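Glycoside Hydrolase (PDB 5TA0) probably hydrolyses agarose chains as a family 86 glycoside hydrolase of a human gut bacterium, and binds the agarose oligosaccharide neoagarooctaose in its cleft. Local coordinates at residues P99-P102 with G103-D106; Q309-M312 with I313-E317; F370-L373 with K374-W377; P609-Y612 with S613-K616. All coordinates share one frame; numbering follows the deposited sequence.

Contact 1 (P99-P102 with G103-D106)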
loop_
_atom_site.group_PDB
_atom_site.type_symbol
_atom_site.label_atom_id
_atom_site.label_comp_id
_atom_site.label_asym_id
_atom_site.label_seq_id
_atom_site.Cartn_x
_atom_site.Cartn_y
_atom_site.Cartn_z
ATOM N N PRO A 99 -8.946 -24.161 -32.306
ATOM C CA PRO A 99 -9.368 -24.229 -33.709
ATOM C C PRO A 99 -10.873 -24.074 -33.924
ATOM O O PRO A 99 -11.279 -23.788 -35.049
ATOM C CB PRO A 99 -8.888 -25.631 -34.143
ATOM C CG PRO A 99 -8.840 -26.412 -32.890
ATOM C CD PRO A 99 -8.432 -25.454 -31.812
ATOM N N GLU A 100 -11.685 -24.276 -32.883
ATOM C CA GLU A 100 -13.130 -24.096 -32.995
ATOM C C GLU A 100 -13.575 -22.681 -32.704
ATOM O O GLU A 100 -14.734 -22.350 -32.975
ATOM C CB GLU A 100 -13.861 -25.047 -32.043
ATOM C CG GLU A 100 -13.683 -26.513 -32.436
ATOM C CD GLU A 100 -14.346 -27.489 -31.476
ATOM O OE1 GLU A 100 -14.485 -27.216 -30.262
ATOM O OE2 GLU A 100 -14.702 -28.573 -31.960
ATOM N N ARG A 101 -12.723 -21.875 -32.056
ATOM C CA ARG A 101 -13.141 -20.548 -31.563
ATOM C C ARG A 101 -12.015 -19.554 -31.746
ATOM O O ARG A 101 -11.196 -19.361 -30.851
ATOM C CB ARG A 101 -13.530 -20.616 -30.076
ATOM C CG ARG A 101 -14.759 -21.471 -29.784
ATOM C CD ARG A 101 -15.139 -21.463 -28.314
ATOM N NE ARG A 101 -14.012 -21.927 -27.525
ATOM C CZ ARG A 101 -13.808 -21.676 -26.234
ATOM N NH1 ARG A 101 -12.697 -22.111 -25.672
ATOM N NH2 ARG A 101 -14.704 -21.021 -25.504
ATOM N N PRO A 102 -11.972 -18.881 -32.897
ATOM C CA PRO A 102 -10.954 -17.859 -33.115
ATOM C C PRO A 102 -10.951 -16.841 -31.976
ATOM O O PRO A 102 -11.998 -16.423 -31.506
ATOM C CB PRO A 102 -11.394 -17.204 -34.417
ATOM C CG PRO A 102 -12.161 -18.262 -35.146
ATOM C CD PRO A 102 -12.813 -19.105 -34.092
ATOM N N GLY A 103 -9.760 -16.496 -31.541
ATOM C CA GLY A 103 -9.577 -15.570 -30.441
ATOM C C GLY A 103 -9.662 -16.119 -29.041
ATOM O O GLY A 103 -9.597 -15.348 -28.077
ATOM N N PHE A 104 -9.782 -17.440 -28.901
ATOM C CA PHE A 104 -9.732 -18.091 -27.593
ATOM C C PHE A 104 -8.490 -18.962 -27.533
ATOM O O PHE A 104 -8.110 -19.607 -28.524
ATOM C CB PHE A 104 -10.952 -18.975 -27.369
ATOM C CG PHE A 104 -12.219 -18.208 -27.078
ATOM C CD1 PHE A 104 -12.758 -18.209 -25.800
ATOM C CD2 PHE A 104 -12.875 -17.480 -28.058
ATOM C CE1 PHE A 104 -13.924 -17.506 -25.499
ATOM C CE2 PHE A 104 -14.029 -16.763 -27.753
ATOM C CZ PHE A 104 -14.549 -16.791 -26.472
ATOM N N ALA A 105 -7.889 -19.021 -26.359
ATOM C CA ALA A 105 -6.823 -20.013 -26.074
ATOM C C ALA A 105 -7.391 -21.428 -26.184
ATOM O O ALA A 105 -8.496 -21.717 -25.701
ATOM C CB ALA A 105 -6.236 -19.793 -24.682
ATOM N N ASP A 106 -6.628 -22.309 -26.811
ATOM C CA ASP A 106 -7.043 -23.706 -26.918
ATOM C C ASP A 106 -7.076 -24.365 -25.541
ATOM O O ASP A 106 -6.049 -24.408 -24.881
ATOM C CB ASP A 106 -6.090 -24.463 -27.810
ATOM C CG ASP A 106 -6.537 -25.885 -28.037
ATOM O OD1 ASP A 106 -7.676 -26.069 -28.556
ATOM O OD2 ASP A 106 -5.781 -26.793 -27.623
#
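In a tight turn, the charged end of R101 is brought onto the aromatic ring of F104. Their main interaction is a stack: the guanidinium packs on the phenyl ring, centres 4.2 Å apart, the planes inclined by 28°. F104 CD1 lies over one guanidinium face, toward its rim, 3.4 Å from R101 NH2. Both side chains leave the backbone with CG anti to their own carbonyl carbon, and the arginine then bends at chi3 (-58°), which swings its flat end over the ring. Salt bridges from NE to D98 and from NH1 to E174 hold the guanidinium in this orientation. E174 belongs to helix 170-183, which also packs against F104.

The backbone here is a type II beta turn from R101 to F104, closed by a hydrogen bond of 3.1 Å from F104 N to R101 O. P102 and G103 occupy its two central positions. The positive phi of G103 (83°) is the conformation expected at the third position, and its N is hydrogen-bonded to the E97 carboxylate (OE2). P102 O lies at the edge of the F104 ring, close to its plane.

A single van der Waals contact joins the two ends of 99-106: P99 CD lies 3.4 Å from D106 OD1. The other carboxylate oxygen, OD2, accepts from D109 N, so that D106 is the N-cap of helix 107-123.

Contact 2 (Q309-M312 with I313-E317); sequences QYSM and IKLGE
I313 lies against Q309 one helical turn earlier. Its CG1 branch, anti to the carbonyl carbon (chi1 -71°), approaches Q309 NE2 to 3.7 Å, and CD1 is equally near the same nitrogen, the two side chains crossing at a slant. That nitrogen is itself hydrogen-bonded to A532 O. In the backbone, I313 N donates to Q309 O at 3.0 Å.

K314 CB sits over one face of the Y310 ring as a CH-pi contact, 4.1 Å from the centroid and 25° off the normal. The phenol oxygen is hydrogen-bonded to D269 and K265, while Y535 meets the ring from strand 523-538.

M312, bent at both chi2 and chi3, curls its sulfur toward the backbone of E317, which has two conformers and leaves this approach less certain. The helical pattern frays here: L315 N still reaches S311 O at 2.8 Å, but G316 N makes only weak hydrogen bonds to S311 O and M312 O. The last turn of helix 298-315 packs on helix 264-271 and on strand 523-538, and G316, with positive phi (78°), turns the chain out of it in the manner typical of a glycine-terminated helix C-terminus.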
loop_
_atom_site.group_PDB
_atom_site.type_symbol
_atom_site.label_atom_id
_atom_site.label_comp_id
_atom_site.label_asym_id
_atom_site.label_seq_id
_atom_site.Cartn_x
_atom_site.Cartn_y
_atom_site.Cartn_z
ATOM N N GLN A 309 -14.955 6.758 0.979
ATOM C CA GLN A 309 -16.186 7.539 1.106
ATOM C C GLN A 309 -17.138 7.315 -0.060
ATOM O O GLN A 309 -18.354 7.172 0.149
ATOM C CB GLN A 309 -15.858 9.027 1.228
ATOM C CG GLN A 309 -17.067 9.975 1.208
ATOM C CD GLN A 309 -17.916 9.888 2.461
ATOM O OE1 GLN A 309 -17.586 10.452 3.497
ATOM N NE2 GLN A 309 -19.013 9.177 2.362
ATOM N N TYR A 310 -16.605 7.287 -1.289
ATOM C CA TYR A 310 -17.492 7.061 -2.436
ATOM C C TYR A 310 -18.000 5.623 -2.479
ATOM O O TYR A 310 -19.166 5.372 -2.838
ATOM C CB TYR A 310 -16.914 7.532 -3.770
ATOM C CG TYR A 310 -17.946 7.471 -4.850
ATOM C CD1 TYR A 310 -17.865 6.545 -5.883
ATOM C CD2 TYR A 310 -19.079 8.260 -4.784
ATOM C CE1 TYR A 310 -18.860 6.440 -6.841
ATOM C CE2 TYR A 310 -20.065 8.189 -5.735
ATOM C CZ TYR A 310 -19.966 7.280 -6.759
ATOM O OH TYR A 310 -20.957 7.182 -7.702
ATOM N N SER A 311 -17.167 4.656 -2.066
ATOM C CA SER A 311 -17.650 3.295 -1.906
ATOM C C SER A 311 -18.825 3.225 -0.932
ATOM O O SER A 311 -19.816 2.558 -1.197
ATOM C CB SER A 311 -16.518 2.375 -1.472
ATOM O OG SER A 311 -15.473 2.340 -2.433
ATOM N N MET A 312 -18.711 3.940 0.183
ATOM C CA MET A 312 -19.858 3.990 1.103
ATOM C C MET A 312 -21.102 4.570 0.447
ATOM O O MET A 312 -22.173 4.000 0.538
ATOM C CB MET A 312 -19.499 4.798 2.357
ATOM C CG MET A 312 -18.610 4.024 3.313
ATOM S SD MET A 312 -19.387 2.608 4.131
ATOM C CE MET A 312 -20.585 3.472 5.142
ATOM N N ILE A 313 -20.958 5.688 -0.248
ATOM C CA ILE A 313 -22.127 6.338 -0.865
ATOM C C ILE A 313 -22.783 5.424 -1.915
ATOM O O ILE A 313 -23.987 5.207 -1.899
ATOM C CB ILE A 313 -21.736 7.690 -1.486
ATOM C CG1 ILE A 313 -21.433 8.716 -0.384
ATOM C CG2 ILE A 313 -22.809 8.226 -2.455
ATOM C CD1 ILE A 313 -20.662 9.914 -0.838
ATOM N N LYS A 314 -21.981 4.872 -2.821
ATOM C CA LYS A 314 -22.514 4.127 -3.952
ATOM C C LYS A 314 -22.775 2.674 -3.640
ATOM O O LYS A 314 -23.835 2.134 -4.033
ATOM C CB LYS A 314 -21.549 4.247 -5.137
ATOM C CG LYS A 314 -21.943 3.472 -6.387
ATOM C CD LYS A 314 -23.277 3.923 -6.981
ATOM C CE LYS A 314 -23.579 3.111 -8.221
ATOM N NZ LYS A 314 -24.888 3.490 -8.829
ATOM N N LEU A 315 -21.796 1.986 -3.029
ATOM C CA LEU A 315 -21.923 0.551 -2.752
ATOM C C LEU A 315 -22.512 0.252 -1.372
ATOM O O LEU A 315 -22.915 -0.869 -1.105
ATOM C CB LEU A 315 -20.564 -0.153 -2.851
ATOM C CG LEU A 315 -19.806 0.110 -4.158
ATOM C CD1 LEU A 315 -18.437 -0.571 -4.087
ATOM C CD2 LEU A 315 -20.614 -0.394 -5.350
ATOM N N GLY A 316 -22.481 1.231 -0.480
ATOM C CA GLY A 316 -22.912 1.027 0.908
ATOM C C GLY A 316 -21.923 0.328 1.799
ATOM O O GLY A 316 -22.289 -0.070 2.911
ATOM N N GLU A 317 -20.669 0.177 1.377
ATOM C CA GLU A 317 -19.670 -0.503 2.192
ATOM C C GLU A 317 -18.289 -0.149 1.682
ATOM O O GLU A 317 -18.132 0.117 0.472
ATOM C CB GLU A 317 -19.856 -2.020 2.127
ATOM C CG GLU A 317 -19.455 -2.628 0.791
ATOM C CD GLU A 317 -19.985 -4.033 0.576
ATOM O OE1 GLU A 317 -20.439 -4.683 1.540
ATOM O OE2 GLU A 317 -19.961 -4.488 -0.591
#

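Contact 3 (F370-L373 with K374-W377). With GAL (beta-D-galactopyranose), chain C; AAL (3,6-anhydro-alpha-L-galactopyranose), chain B.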
loop_
_atom_site.group_PDB
_atom_site.type_symbol
_atom_site.label_atom_id
_atom_site.label_comp_id
_atom_site.label_asym_id
_atom_site.label_seq_id
_atom_site.Cartn_x
_atom_site.Cartn_y
_atom_site.Cartn_z
ATOM N N PHE A 370 7.337 -2.487 -3.511
ATOM C CA PHE A 370 7.850 -2.922 -4.796
ATOM C C PHE A 370 9.357 -3.103 -4.722
ATOM O O PHE A 370 10.150 -2.204 -4.965
ATOM C CB PHE A 370 7.435 -2.048 -5.969
ATOM C CG PHE A 370 7.788 -2.680 -7.277
ATOM C CD1 PHE A 370 7.287 -3.943 -7.604
ATOM C CD2 PHE A 370 8.694 -2.081 -8.142
ATOM C CE1 PHE A 370 7.623 -4.559 -8.790
ATOM C CE2 PHE A 370 9.016 -2.691 -9.344
ATOM C CZ PHE A 370 8.499 -3.944 -9.661
ATOM N N ALA A 371 9.714 -4.314 -4.359
ATOM C CA ALA A 371 11.086 -4.781 -4.327
ATOM C C ALA A 371 11.036 -6.215 -4.814
ATOM O O ALA A 371 10.293 -7.034 -4.235
ATOM C CB ALA A 371 11.624 -4.729 -2.918
ATOM N N MET A 372 11.757 -6.515 -5.891
ATOM C CA MET A 372 11.832 -7.876 -6.445
ATOM C C MET A 372 13.106 -8.528 -5.941
ATOM O O MET A 372 14.010 -7.830 -5.465
ATOM C CB MET A 372 11.779 -7.803 -7.954
ATOM C CG MET A 372 10.450 -7.227 -8.448
ATOM S SD MET A 372 10.154 -7.389 -10.224
ATOM C CE MET A 372 9.716 -9.125 -10.273
ATOM N N LEU A 373 13.226 -9.843 -6.034
ATOM C CA LEU A 373 14.424 -10.494 -5.521
ATOM C C LEU A 373 15.663 -10.128 -6.324
ATOM O O LEU A 373 16.664 -9.702 -5.751
ATOM C CB LEU A 373 14.244 -12.022 -5.518
ATOM C CG LEU A 373 15.440 -12.817 -4.964
ATOM C CD1 LEU A 373 15.585 -12.577 -3.492
ATOM C CD2 LEU A 373 15.264 -14.309 -5.236
ATOM N N LYS A 374 15.583 -10.293 -7.634
ATOM C CA LYS A 374 16.769 -10.224 -8.493
ATOM C C LYS A 374 16.486 -9.682 -9.881
ATOM O O LYS A 374 17.245 -8.864 -10.407
ATOM C CB LYS A 374 17.408 -11.624 -8.602
ATOM C CG LYS A 374 18.691 -11.655 -9.439
ATOM C CD LYS A 374 19.390 -13.005 -9.512
ATOM C CE LYS A 374 19.904 -13.466 -8.170
ATOM N NZ LYS A 374 20.591 -14.790 -8.251
ATOM N N SER A 375 15.434 -10.172 -10.518
ATOM C CA SER A 375 15.000 -9.671 -11.824
ATOM C C SER A 375 16.158 -9.497 -12.815
ATOM O O SER A 375 16.316 -8.438 -13.411
ATOM C CB SER A 375 14.234 -8.363 -11.643
ATOM O OG SER A 375 13.099 -8.641 -10.832
ATOM N N GLU A 376 16.940 -10.563 -12.983
ATOM C CA GLU A 376 18.015 -10.636 -13.982
ATOM C C GLU A 376 17.506 -10.290 -15.379
ATOM O O GLU A 376 18.178 -9.606 -16.148
ATOM C CB GLU A 376 18.599 -12.052 -13.992
ATOM C CG GLU A 376 19.860 -12.204 -14.818
ATOM C CD GLU A 376 21.117 -12.112 -13.978
ATOM O OE1 GLU A 376 22.180 -11.779 -14.538
ATOM O OE2 GLU A 376 21.053 -12.394 -12.757
ATOM N N TRP A 377 16.295 -10.736 -15.693
ATOM C CA TRP A 377 15.625 -10.425 -16.964
ATOM C C TRP A 377 15.509 -8.920 -17.240
ATOM O O TRP A 377 15.324 -8.513 -18.387
ATOM C CB TRP A 377 14.194 -11.058 -17.031
ATOM C CG TRP A 377 13.334 -10.681 -15.867
ATOM C CD1 TRP A 377 13.059 -11.467 -14.760
ATOM C CD2 TRP A 377 12.650 -9.437 -15.640
ATOM N NE1 TRP A 377 12.289 -10.780 -13.893
ATOM C CE2 TRP A 377 12.021 -9.537 -14.380
ATOM C CE3 TRP A 377 12.516 -8.248 -16.362
ATOM C CZ2 TRP A 377 11.255 -8.494 -13.848
ATOM C CZ3 TRP A 377 11.760 -7.197 -15.816
ATOM C CH2 TRP A 377 11.143 -7.343 -14.567
HETATM C C1 GAL C . 7.827 -9.052 -14.816
HETATM C C2 GAL C . 7.913 -10.581 -14.780
HETATM C C3 GAL C . 8.928 -11.129 -15.791
HETATM C C4 GAL C . 8.693 -10.505 -17.160
HETATM C C5 GAL C . 8.693 -8.984 -17.032
HETATM C C6 GAL C . 8.474 -8.265 -18.361
HETATM O O2 GAL C . 8.270 -10.956 -13.450
HETATM O O3 GAL C . 8.875 -12.567 -15.829
HETATM O O4 GAL C . 7.407 -10.905 -17.664
HETATM O O5 GAL C . 7.642 -8.574 -16.141
HETATM O O6 GAL C . 8.453 -6.840 -18.162
HETATM C C1 AAL B . 5.711 -4.660 -13.029
HETATM C C2 AAL B . 4.652 -5.602 -13.638
HETATM C C3 AAL B . 5.034 -7.065 -13.481
HETATM C C4 AAL B . 6.440 -7.279 -13.994
HETATM C C5 AAL B . 7.213 -6.595 -12.911
HETATM C C6 AAL B . 6.521 -7.088 -11.681
HETATM O O2 AAL B . 4.491 -5.354 -15.039
HETATM O O3 AAL B . 5.170 -7.346 -12.084
HETATM O O4 AAL B . 6.739 -8.691 -13.970
HETATM O O5 AAL B . 7.044 -5.176 -12.987
#
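M372 and S375 form the tight part of this contact. The serine hydroxyl oxygen sits in the bend of the methionine side chain: OG is 3.3 Å from M372 CB and likewise close to SD, and CE curls round it at 3.5 Å. The bend comes from chi3 (77°), which turns the methyl away from the extended line of the chain. S375 also packs in a second direction, its CB lying 3.5 Å above one face of the W377 indole and offset toward the rim. Serine, methionine and tryptophan thus interlock through van der Waals and sulfur contacts. The neighbouring K374 is held elsewhere, its NZ hydrogen-bonded to N64 and to Y59 O.

The packing is looser where the methionine tip meets the indole. M372 CE lies at the ring edge, 3.9 Å from W377 CZ2, and the sulfur is 5.3 Å from the centroid of the six-membered ring, an edge-on Met-aromatic contact. W377, with CG set between its backbone N and carbonyl carbon (chi1 54°), is partly exposed. Opposite S375, its other face receives the bound galactopyranose: C1, C3 and C5 of the sugar lie over the ring, with W377 CZ2 3.6 Å from GAL C1. The adjoining anhydrogalactose is met by M372 SD, 3.9 Å from AAL C6, and by F370 CZ, 3.8 Å from AAL O5.

An aromatic platform stacked on a pyranose is typical of sugar-binding subsites in glycoside hydrolases; this one follows barrel strand 364-369 and contributes F370, M372 and W377 to the glycan pocket.

Contact 4 (P609-Y612 with S613-K616)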
loop_
_atom_site.group_PDB
_atom_site.type_symbol
_atom_site.label_atom_id
_atom_site.label_comp_id
_atom_site.label_asym_id
_atom_site.label_seq_id
_atom_site.Cartn_x
_atom_site.Cartn_y
_atom_site.Cartn_z
ATOM N N PRO A 609 -8.118 17.829 15.316
ATOM C CA PRO A 609 -8.612 17.345 16.608
ATOM C C PRO A 609 -9.865 18.107 17.010
ATOM O O PRO A 609 -9.978 19.312 16.757
ATOM C CB PRO A 609 -7.455 17.652 17.549
ATOM C CG PRO A 609 -6.248 17.627 16.673
ATOM C CD PRO A 609 -6.727 18.306 15.415
ATOM N N VAL A 610 -10.829 17.416 17.608
ATOM C CA VAL A 610 -12.085 18.050 18.006
ATOM C C VAL A 610 -12.460 17.586 19.409
ATOM O O VAL A 610 -12.374 16.413 19.744
ATOM C CB VAL A 610 -13.240 17.802 17.004
ATOM C CG1 VAL A 610 -13.514 16.333 16.794
ATOM C CG2 VAL A 610 -14.502 18.539 17.438
ATOM N N ASP A 611 -12.851 18.537 20.238
ATOM C CA ASP A 611 -13.297 18.270 21.597
ATOM C C ASP A 611 -14.434 17.230 21.549
ATOM O O ASP A 611 -15.475 17.457 20.931
ATOM C CB ASP A 611 -13.759 19.623 22.177
ATOM C CG ASP A 611 -14.313 19.547 23.578
ATOM O OD1 ASP A 611 -14.659 20.651 24.082
ATOM O OD2 ASP A 611 -14.432 18.472 24.175
ATOM N N TYR A 612 -14.209 16.117 22.240
ATOM C CA TYR A 612 -15.180 15.009 22.281
ATOM C C TYR A 612 -16.569 15.435 22.766
ATOM O O TYR A 612 -17.579 14.945 22.274
ATOM C CB TYR A 612 -14.628 13.889 23.155
ATOM C CG TYR A 612 -15.272 12.521 22.999
ATOM C CD1 TYR A 612 -15.104 11.765 21.831
ATOM C CD2 TYR A 612 -16.014 11.971 24.032
ATOM C CE1 TYR A 612 -15.650 10.507 21.716
ATOM C CE2 TYR A 612 -16.566 10.717 23.925
ATOM C CZ TYR A 612 -16.387 9.997 22.765
ATOM O OH TYR A 612 -16.942 8.751 22.683
ATOM N N SER A 613 -16.614 16.398 23.700
ATOM C CA SER A 613 -17.885 16.894 24.239
ATOM C C SER A 613 -18.771 17.613 23.238
ATOM O O SER A 613 -19.971 17.699 23.460
ATOM C CB SER A 613 -17.643 17.789 25.461
ATOM O OG SER A 613 -16.985 19.001 25.107
ATOM N N ILE A 614 -18.199 18.127 22.144
ATOM C CA ILE A 614 -18.959 18.788 21.074
ATOM C C ILE A 614 -19.718 17.785 20.207
ATOM O O ILE A 614 -20.712 18.144 19.553
ATOM C CB ILE A 614 -17.993 19.622 20.155
ATOM C CG1 ILE A 614 -17.347 20.757 20.975
ATOM C CG2 ILE A 614 -18.683 20.156 18.904
ATOM C CD1 ILE A 614 -16.329 21.588 20.208
ATOM N N LEU A 615 -19.240 16.552 20.167
ATOM C CA LEU A 615 -19.822 15.540 19.276
ATOM C C LEU A 615 -21.085 14.923 19.863
ATOM O O LEU A 615 -21.275 14.871 21.085
ATOM C CB LEU A 615 -18.806 14.438 18.986
ATOM C CG LEU A 615 -17.540 14.906 18.280
ATOM C CD1 LEU A 615 -16.616 13.713 18.149
ATOM C CD2 LEU A 615 -17.811 15.532 16.918
ATOM N N LYS A 616 -21.910 14.420 18.968
ATOM C CA LYS A 616 -23.165 13.745 19.306
ATOM C C LYS A 616 -23.264 12.513 18.422
ATOM O O LYS A 616 -22.313 12.150 17.736
ATOM C CB LYS A 616 -24.360 14.667 18.999
ATOM C CG LYS A 616 -24.343 16.043 19.613
ATOM C CD LYS A 616 -25.738 16.641 19.505
ATOM C CE LYS A 616 -26.125 17.072 18.115
ATOM N NZ LYS A 616 -27.287 18.017 18.201
#
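A short 3-10 turn, introduced by an Asx turn, carries the chain out of strand 602-609 in the C-terminal domain. D611 and S613 form its polar side. D611 OD2 accepts two bonds, from S613 OG at 2.8 Å and from S613 N at 3.0 Å. Both donors approach the same face of the carboxylate, well above its plane, so backbone and hydroxyl together grip one oxygen. The hydroxyl gets there because chi1 of S613 (67°) places it between the backbone N and the carbonyl carbon, while D611 CG is anti to its own N.

The backbone continues the turn. I614 N donates to D611 O and L615 N to Y612 O, each at 3.1 Å; in both, the donor stands more than 50° out of the carbonyl plane, as suits the tight winding of the turn.

Apolar contacts are made elsewhere in the turn. I614 CD1 packs on D611 CB at 3.8 Å, the two side chains crossing at about a right angle. L615 CD1 is looser, 4.3 Å from V610 CG1 and 4.4 Å from Y612 CD1; the L615 side chain also touches strands 558-568, 577-580 and 631-642. K554 makes a cation-pi contact with the Y612 ring, whose hydroxyl is hydrogen-bonded to N641 and T555 N. The whole is an Asx turn leading into a single 3-10 turn, here joining the edge strand 602-609 of one sheet to strand 619-624 of another.

Overall arrangement
Along the chain the four contacts follow in series, and each is a local turn, loop or helix end. Contacts 1, 2 and 3 are distributed round the barrel: one precedes helix 107-123, one ends helix 298-315, and one follows strand 364-369 at the glycan pocket. Contact 3 alone among them touches the sugar; its centre is about 34 Å from that of contact 1 and 37 Å from that of contact 2. Contact 4 belongs to the C-terminal beta domain, its centre about 63 Å from that of contact 1 but 25 Å from that of contact 2. Contact 2 lies where the barrel meets the beta sheet that holds strand 523-538, and contact 3 where substrate binds.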